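Local coordinates for protein thin, isoform D (Drosophila melanogaster, PDB 6XG7) that probably acts as a zinc-binding ubiquitin-protein transferase, of which this chain is the NHL-repeat beta-propeller, a region associated with protein-protein interaction, at residues Gly144-Ala149 with His190-Ser195; Thr197-Val202 with Ile210-Val215. All coordinates share one frame; numbering follows the deposited sequence.

How the contacts relate
Both contacts belong to the beta-propeller of NHL repeats. Contact 1, its centre about 7 Å from that of the chain, is largely buried and sets the inner strands of two successive blades side by side, with one backbone bond, methyl packing and a bridging water. Contact 2, about 14 Å from the chain centre, lies within a single blade and zips two antiparallel strands together by four backbone bonds; it is buried from Val200 to Val202 and from Ile210 to Phe213 but exposed around Asn198, Arg199 and Val215. Strands 185-194 and 199-204 are sheet neighbours, so the two meet: Ala193 O is 2.7 Å from Ile201 N, a probable hydrogen bond, and Ile192 CD1 packs on Val200 CG1.

Contact 1: Gly144-Ala149 with His190-Ser195; sequences GVTTDA and HYIAVS
Two neighbouring blades of the NHL propeller meet where the inner strand of one, 142-147, runs beside that of the next, 185-194, and Thr146 packs against Ile192 and Val194. The strand segments point the same way, 9° apart, with axes 5.2 Å from each other at closest approach, yet they are joined as packed blades and not by a ladder of sheet bonds. The one direct hydrogen bond is at the N-terminal end of the pair, where Gly144 N donates to His190 O at 2.7 Å; the donor lies almost straight out from the carbonyl, although the angle at the hydrogen is bent to 131°. Gly144 suits this spot because a CB would run into His190 O and Tyr191 CA. The bare backbone also admits the CG2 methyl of Ile192, 3.7 Å from Gly144 C.

In a beta-propeller the blades are arranged around a central axis, each with its innermost strand nearest that axis; here Gly144, Thr146, Ile192 and Val194 meet between two such strands. Thr146 suits the place because it carries a methyl and a hydroxyl on one carbon: its CG2 sits 3.6 Å from Val194 CG2 and also near Ile192 CG2, the side chains crossing at a slant. With OG1 anti to the backbone N (chi1 -165°), the methyl is left to the apolar pair while the hydroxyl reaches a water 2.8 Å away. That water accepts a hydrogen bond from Val194 N at 2.9 Å, thereby linking the two blades by a polar bridge. Toward the C-terminal ends, Val194 CG1 lies 4.1 Å from Asp148 CB, while the Asp148 carboxylate turns to Tyr154 OH and to the backbone N atoms of Leu150 and Phe152. Beside Gly144, the rings of His190 and Tyr191 meet Trp143 edge-to-face, and Tyr191 OH is hydrogen-bonded to Glu284 OE1.

Contact 2: Thr197-Val202 with Ile210-Val215; sequences TNRVIV and IQIFDV
Val200, Val202 and Phe213 form the apolar centre on one face of the paired strands. Val202 CG2 comes obliquely to the Phe213 ring, 4.0 Å from CE1, while Val200 O lies at the ring's edge, in its plane; Phe213 chi1 of -61° puts the ring beside its own backbone N, leaning along the strand toward Val202. On the other face, that of Ile201 and Ile212, the two CG1 atoms pack together, and Ile201 CG2 also meets Ile210 CG2 at 3.7 Å. Beta-branched residues suit both faces, since they favour extended backbone and fill the space close to it.

Four backbone hydrogen bonds join the strands, two in each hydrogen-bonded pair. Val200 N to Phe213 O is the straightest, at 2.8 Å and 171°, and Val202 exchanges a similar pair with Gln211. Toward the exposed end Val215 CG1 touches Asn198 O at 3.3 Å, and its side chain crosses that of Val200 at about a right angle. Asn198, with positive phi (59°), suits the turn leading into the strand, and Asp214 OD1 accepts from Lys218 N. Strands 199-204 and 209-214 thus make an antiparallel beta hairpin within one NHL propeller blade.

Contact 1: Gly144-Ala149 with His190-Ser195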
loop_
_atom_site.group_PDB
_atom_site.type_symbol
_atom_site.label_atom_id
_atom_site.label_comp_id
_atom_site.label_asym_id
_atom_site.label_seq_id
_atom_site.Cartn_x
_atom_site.Cartn_y
_atom_site.Cartn_z
ATOM N N GLY A 144 -3.797 -4.068 2.834
ATOM C CA GLY A 144 -3.528 -2.653 2.692
ATOM C C GLY A 144 -4.300 -1.821 3.702
ATOM O O GLY A 144 -5.413 -2.165 4.122
ATOM N N VAL A 145 -3.707 -0.689 4.068
ATOM C CA VAL A 145 -4.328 0.277 4.965
ATOM C C VAL A 145 -3.926 1.677 4.518
ATOM O O VAL A 145 -2.806 1.908 4.056
ATOM C CB VAL A 145 -3.964 -0.024 6.440
ATOM C CG1 VAL A 145 -2.471 0.113 6.686
ATOM C CG2 VAL A 145 -4.777 0.844 7.376
ATOM N N THR A 146 -4.867 2.611 4.617
ATOM C CA THR A 146 -4.579 4.007 4.321
ATOM C C THR A 146 -5.486 4.888 5.172
ATOM O O THR A 146 -6.378 4.403 5.875
ATOM C CB THR A 146 -4.719 4.298 2.820
ATOM O OG1 THR A 146 -4.103 5.557 2.517
ATOM C CG2 THR A 146 -6.191 4.310 2.401
ATOM N N THR A 147 -5.244 6.193 5.104
ATOM C CA THR A 147 -6.013 7.163 5.873
ATOM C C THR A 147 -6.374 8.354 4.996
ATOM O O THR A 147 -5.740 8.617 3.972
ATOM C CB THR A 147 -5.266 7.659 7.132
ATOM O OG1 THR A 147 -4.189 8.535 6.767
ATOM C CG2 THR A 147 -4.757 6.489 7.959
ATOM N N ASP A 148 -7.405 9.075 5.411
ATOM C CA ASP A 148 -7.812 10.297 4.726
ATOM C C ASP A 148 -7.445 11.543 5.538
ATOM O O ASP A 148 -6.850 11.464 6.621
ATOM C CB ASP A 148 -9.288 10.243 4.327
ATOM C CG ASP A 148 -10.243 10.308 5.507
ATOM O OD1 ASP A 148 -9.833 10.671 6.619
ATOM O OD2 ASP A 148 -11.440 10.008 5.301
ATOM N N ALA A 149 -7.800 12.712 4.985
ATOM C CA ALA A 149 -7.438 13.991 5.597
ATOM C C ALA A 149 -8.023 14.171 6.990
ATOM O O ALA A 149 -7.497 14.965 7.772
ATOM C CB ALA A 149 -7.886 15.165 4.716
ATOM N N HIS A 190 -5.910 -6.251 -2.293
ATOM C CA HIS A 190 -4.691 -6.151 -1.502
ATOM C C HIS A 190 -4.410 -4.746 -0.984
ATOM O O HIS A 190 -4.218 -4.578 0.213
ATOM C CB HIS A 190 -3.472 -6.673 -2.277
ATOM C CG HIS A 190 -3.384 -8.165 -2.341
ATOM N ND1 HIS A 190 -4.183 -8.917 -3.168
ATOM C CD2 HIS A 190 -2.609 -9.047 -1.667
ATOM C CE1 HIS A 190 -3.889 -10.199 -3.023
ATOM N NE2 HIS A 190 -2.933 -10.304 -2.118
ATOM N N TYR A 191 -4.304 -3.745 -1.847
ATOM C CA TYR A 191 -3.865 -2.428 -1.427
ATOM C C TYR A 191 -4.900 -1.362 -1.756
ATOM O O TYR A 191 -5.861 -1.588 -2.504
ATOM C CB TYR A 191 -2.491 -2.106 -2.030
ATOM C CG TYR A 191 -1.362 -2.948 -1.475
ATOM C CD1 TYR A 191 -0.694 -2.569 -0.320
ATOM C CD2 TYR A 191 -0.944 -4.118 -2.113
ATOM C CE1 TYR A 191 0.351 -3.324 0.187
ATOM C CE2 TYR A 191 0.104 -4.886 -1.605
ATOM C CZ TYR A 191 0.749 -4.478 -0.456
ATOM O OH TYR A 191 1.797 -5.207 0.073
ATOM N N ILE A 192 -4.698 -0.188 -1.154
ATOM C CA ILE A 192 -5.723 0.845 -1.122
ATOM C C ILE A 192 -5.084 2.218 -0.987
ATOM O O ILE A 192 -4.036 2.392 -0.359
ATOM C CB ILE A 192 -6.727 0.541 0.027
ATOM C CG1 ILE A 192 -7.931 1.479 0.028
ATOM C CG2 ILE A 192 -6.010 0.552 1.390
ATOM C CD1 ILE A 192 -9.043 0.921 0.920
ATOM N N ALA A 193 -5.756 3.217 -1.550
ATOM C CA ALA A 193 -5.354 4.611 -1.440
ATOM C C ALA A 193 -6.621 5.451 -1.448
ATOM O O ALA A 193 -7.639 5.048 -2.003
ATOM C CB ALA A 193 -4.438 5.030 -2.592
ATOM N N VAL A 194 -6.566 6.613 -0.819
ATOM C CA VAL A 194 -7.692 7.541 -0.798
ATOM C C VAL A 194 -7.203 8.900 -1.288
ATOM O O VAL A 194 -6.223 9.441 -0.764
ATOM C CB VAL A 194 -8.330 7.654 0.599
ATOM C CG1 VAL A 194 -9.479 8.649 0.580
ATOM C CG2 VAL A 194 -8.854 6.314 1.053
ATOM N N SER A 195 -7.888 9.444 -2.289
ATOM C CA SER A 195 -7.497 10.694 -2.921
ATOM C C SER A 195 -8.009 11.909 -2.137
ATOM O O SER A 195 -8.894 11.809 -1.282
ATOM C CB SER A 195 -8.065 10.751 -4.337
ATOM O OG SER A 195 -9.473 10.842 -4.285
HETATM O O HOH W 1 -3.976 7.216 0.322
#

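Contact 2: Thr197-Val202 with Ile210-Val215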
loop_
_atom_site.group_PDB
_atom_site.type_symbol
_atom_site.label_atom_id
_atom_site.label_comp_id
_atom_site.label_asym_id
_atom_site.label_seq_id
_atom_site.Cartn_x
_atom_site.Cartn_y
_atom_site.Cartn_z
ATOM N N THR A 197 -9.845 14.020 -3.470
ATOM C CA THR A 197 -11.235 14.066 -3.904
ATOM C C THR A 197 -12.104 13.009 -3.226
ATOM O O THR A 197 -13.256 12.818 -3.645
ATOM C CB THR A 197 -11.298 13.913 -5.424
ATOM O OG1 THR A 197 -10.614 12.714 -5.808
ATOM C CG2 THR A 197 -10.664 15.128 -6.106
ATOM N N ASN A 198 -11.584 12.355 -2.182
ATOM C CA ASN A 198 -12.322 11.373 -1.377
ATOM C C ASN A 198 -12.817 10.202 -2.212
ATOM O O ASN A 198 -13.937 9.707 -2.048
ATOM C CB ASN A 198 -13.417 12.023 -0.549
ATOM C CG ASN A 198 -12.836 12.799 0.601
ATOM O OD1 ASN A 198 -12.027 12.266 1.374
ATOM N ND2 ASN A 198 -13.177 14.070 0.687
ATOM N N ARG A 199 -11.953 9.740 -3.096
ATOM C CA ARG A 199 -12.164 8.502 -3.824
ATOM C C ARG A 199 -11.275 7.437 -3.204
ATOM O O ARG A 199 -10.114 7.700 -2.881
ATOM C CB ARG A 199 -11.829 8.691 -5.302
ATOM C CG ARG A 199 -12.739 9.701 -5.960
ATOM C CD ARG A 199 -12.320 9.999 -7.363
ATOM N NE ARG A 199 -13.230 10.958 -7.965
ATOM C CZ ARG A 199 -13.255 11.248 -9.256
ATOM N NH1 ARG A 199 -12.418 10.638 -10.087
ATOM N NH2 ARG A 199 -14.123 12.142 -9.713
ATOM N N VAL A 200 -11.836 6.246 -3.037
ATOM C CA VAL A 200 -11.152 5.102 -2.453
ATOM C C VAL A 200 -10.745 4.188 -3.601
ATOM O O VAL A 200 -11.589 3.637 -4.312
ATOM C CB VAL A 200 -12.049 4.371 -1.446
ATOM C CG1 VAL A 200 -11.286 3.218 -0.830
ATOM C CG2 VAL A 200 -12.547 5.342 -0.409
ATOM N N ILE A 201 -9.440 4.051 -3.791
ATOM C CA ILE A 201 -8.843 3.365 -4.931
ATOM C C ILE A 201 -8.333 2.023 -4.427
ATOM O O ILE A 201 -7.471 1.978 -3.549
ATOM C CB ILE A 201 -7.698 4.207 -5.515
ATOM C CG1 ILE A 201 -8.206 5.589 -5.944
ATOM C CG2 ILE A 201 -7.011 3.456 -6.647
ATOM C CD1 ILE A 201 -7.117 6.649 -5.888
ATOM N N VAL A 202 -8.874 0.937 -4.962
ATOM C CA VAL A 202 -8.621 -0.411 -4.456
ATOM C C VAL A 202 -8.018 -1.272 -5.558
ATOM O O VAL A 202 -8.566 -1.341 -6.664
ATOM C CB VAL A 202 -9.920 -1.055 -3.930
ATOM C CG1 VAL A 202 -9.641 -2.475 -3.418
ATOM C CG2 VAL A 202 -10.561 -0.168 -2.856
ATOM N N ILE A 210 -8.267 -2.042 -11.065
ATOM C CA ILE A 210 -8.429 -1.106 -9.962
ATOM C C ILE A 210 -9.895 -0.689 -9.932
ATOM O O ILE A 210 -10.492 -0.383 -10.972
ATOM C CB ILE A 210 -7.496 0.104 -10.110
ATOM C CG1 ILE A 210 -6.167 -0.133 -9.357
ATOM C CG2 ILE A 210 -8.091 1.336 -9.466
ATOM C CD1 ILE A 210 -5.387 -1.323 -9.764
ATOM N N GLN A 211 -10.486 -0.688 -8.752
ATOM C CA GLN A 211 -11.854 -0.228 -8.585
ATOM C C GLN A 211 -11.843 1.014 -7.716
ATOM O O GLN A 211 -11.160 1.057 -6.690
ATOM C CB GLN A 211 -12.758 -1.304 -7.993
ATOM C CG GLN A 211 -13.166 -2.353 -9.007
ATOM C CD GLN A 211 -14.526 -2.931 -8.716
ATOM O OE1 GLN A 211 -14.693 -3.665 -7.752
ATOM N NE2 GLN A 211 -15.507 -2.593 -9.536
ATOM N N ILE A 212 -12.598 2.021 -8.135
ATOM C CA ILE A 212 -12.615 3.319 -7.477
ATOM C C ILE A 212 -14.023 3.554 -6.959
ATOM O O ILE A 212 -14.990 3.478 -7.725
ATOM C CB ILE A 212 -12.157 4.432 -8.427
ATOM C CG1 ILE A 212 -10.762 4.087 -8.964
ATOM C CG2 ILE A 212 -12.146 5.778 -7.721
ATOM C CD1 ILE A 212 -10.169 5.153 -9.845
ATOM N N PHE A 213 -14.129 3.816 -5.658
ATOM C CA PHE A 213 -15.377 3.996 -4.944
ATOM C C PHE A 213 -15.417 5.397 -4.345
ATOM O O PHE A 213 -14.387 6.015 -4.097
ATOM C CB PHE A 213 -15.462 3.034 -3.755
ATOM C CG PHE A 213 -15.419 1.574 -4.112
ATOM C CD1 PHE A 213 -14.204 0.917 -4.268
ATOM C CD2 PHE A 213 -16.589 0.834 -4.213
ATOM C CE1 PHE A 213 -14.167 -0.438 -4.548
ATOM C CE2 PHE A 213 -16.550 -0.516 -4.494
ATOM C CZ PHE A 213 -15.337 -1.145 -4.664
ATOM N N ASP A 214 -16.614 5.895 -4.068
ATOM C CA ASP A 214 -16.662 7.042 -3.168
ATOM C C ASP A 214 -16.547 6.555 -1.720
ATOM O O ASP A 214 -16.583 5.353 -1.440
ATOM C CB ASP A 214 -17.880 7.936 -3.429
ATOM C CG ASP A 214 -19.208 7.198 -3.344
ATOM O OD1 ASP A 214 -19.396 6.385 -2.417
ATOM O OD2 ASP A 214 -20.090 7.478 -4.195
ATOM N N VAL A 215 -16.350 7.501 -0.792
ATOM C CA VAL A 215 -16.131 7.124 0.600
ATOM C C VAL A 215 -17.377 6.486 1.194
ATOM O O VAL A 215 -17.281 5.746 2.181
ATOM C CB VAL A 215 -15.634 8.307 1.460
ATOM C CG1 VAL A 215 -14.186 8.655 1.116
ATOM C CG2 VAL A 215 -16.548 9.530 1.305
#